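Local coordinates for protein galectin (Xenopus laevis, PDB 3WUD) that binds beta-galactosides such as lactose, as a proto-type galectin of frog skin close to galectin-1, at residues A[38-41]-A[42-45]. Numbering follows the deposited sequence.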
loop_
_atom_site.group_PDB
_atom_site.type_symbol
_atom_site.label_atom_id
_atom_site.label_comp_id
_atom_site.label_asym_id
_atom_site.label_seq_id
_atom_site.Cartn_x
_atom_site.Cartn_y
_atom_site.Cartn_z
ATOM N N GLY A 38 9.455 -8.921 -0.464
ATOM C CA GLY A 38 9.879 -10.180 0.103
ATOM C C GLY A 38 8.864 -10.636 1.106
ATOM O O GLY A 38 7.626 -10.572 0.844
ATOM N N LYS A 39 9.383 -11.112 2.231
ATOM C CA LYS A 39 8.578 -11.849 3.242
ATOM C C LYS A 39 8.437 -11.122 4.561
ATOM O O LYS A 39 7.403 -11.248 5.308
ATOM C CB LYS A 39 9.167 -13.283 3.428
ATOM C CG LYS A 39 9.321 -14.104 2.142
ATOM C CD LYS A 39 9.841 -15.520 2.434
ATOM C CE LYS A 39 11.260 -15.608 2.963
ATOM N NZ LYS A 39 11.590 -17.058 3.009
ATOM N N ASP A 40 9.445 -10.276 4.865
ATOM C CA ASP A 40 9.462 -9.389 5.988
ATOM C C ASP A 40 10.691 -8.449 5.871
ATOM O O ASP A 40 11.442 -8.550 4.915
ATOM C CB ASP A 40 9.521 -10.195 7.335
ATOM C CG ASP A 40 10.642 -11.186 7.361
ATOM O OD1 ASP A 40 11.754 -10.790 7.045
ATOM O OD2 ASP A 40 10.405 -12.404 7.611
ATOM N N SER A 41 10.891 -7.574 6.872
ATOM C CA SER A 41 11.940 -6.572 6.866
ATOM C C SER A 41 13.343 -7.188 6.856
ATOM O O SER A 41 14.270 -6.525 6.501
ATOM C CB SER A 41 11.755 -5.573 8.043
ATOM O OG SER A 41 11.997 -6.166 9.286
ATOM N N SER A 42 13.469 -8.483 7.147
ATOM C CA SER A 42 14.751 -9.157 7.144
ATOM C C SER A 42 15.014 -10.012 5.931
ATOM O O SER A 42 16.121 -10.498 5.743
ATOM C CB SER A 42 14.925 -10.039 8.446
ATOM O OG SER A 42 15.001 -9.157 9.574
ATOM N N ASN A 43 14.011 -10.167 5.055
ATOM C CA ASN A 43 14.030 -11.121 3.973
ATOM C C ASN A 43 13.420 -10.501 2.685
ATOM O O ASN A 43 12.217 -10.391 2.492
ATOM C CB ASN A 43 13.261 -12.369 4.378
ATOM C CG ASN A 43 14.001 -13.188 5.460
ATOM O OD1 ASN A 43 14.985 -13.794 5.179
ATOM N ND2 ASN A 43 13.598 -13.050 6.683
ATOM N N TYR A 44 14.318 -10.026 1.838
ATOM C CA TYR A 44 13.952 -9.380 0.575
ATOM C C TYR A 44 14.321 -10.359 -0.503
ATOM O O TYR A 44 15.491 -10.677 -0.750
ATOM C CB TYR A 44 14.668 -8.047 0.342
ATOM C CG TYR A 44 14.622 -7.003 1.413
ATOM C CD1 TYR A 44 13.570 -6.849 2.345
ATOM C CD2 TYR A 44 15.633 -6.041 1.468
ATOM C CE1 TYR A 44 13.561 -5.819 3.301
ATOM C CE2 TYR A 44 15.628 -5.000 2.418
ATOM C CZ TYR A 44 14.606 -4.884 3.307
ATOM O OH TYR A 44 14.706 -3.847 4.198
ATOM N N VAL A 45 13.290 -10.826 -1.214
ATOM C CA VAL A 45 13.481 -11.502 -2.468
ATOM C C VAL A 45 14.135 -10.583 -3.516
ATOM O O VAL A 45 14.976 -11.015 -4.259
ATOM C CB VAL A 45 12.130 -12.096 -3.008
ATOM C CG1 VAL A 45 12.424 -12.912 -4.226
ATOM C CG2 VAL A 45 11.475 -13.031 -1.966
HETATM O O HOH W 1 14.293 -16.441 3.892
HETATM O O HOH W 2 12.162 -9.113 10.205
#
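Asn43 and Asp40 face each other at the two ends of a type I turn, joined by their side chains as well as their backbones. Asn43 CB lies 3.4 Å from Asp40 OD1 and loosely against Lys39 CE. With CG beside its own backbone N (chi1 -70°), the amide runs alongside the carboxylate, pointing the same way but with the two planes 66° apart. Asn43 ND2 at the tip donates to the syn lone pair of Asp40 OD1 at 2.9 Å, makes a weak, longer bond to Asp40 OD2, and also hydrogen-bonds Glu68 OE2. Asn43 OD1 accepts from a water, which in turn accepts from Lys39 NZ; Lys39 NZ also hydrogen-bonds Pro116 O. Asp40 OD1 has a second grip: Ser42 N arrives on its anti side at 2.9 Å, which makes an Asx turn. Backbone bonds from Asn43 N to Asp40 O (3.0 Å) and Lys39 N to Asn43 O (2.9 Å) complete a beta hairpin with a bulge between Gly38 and Asp40. This tight turn joins strands 34-37 and 43-51 of the galectin sandwich; Ser41 and Tyr44 touch Phe122 of strand 120-126, and Lys66 NZ of strand 60-67 hydrogen-bonds Ser41 O and makes a cation-pi contact with the Tyr44 ring.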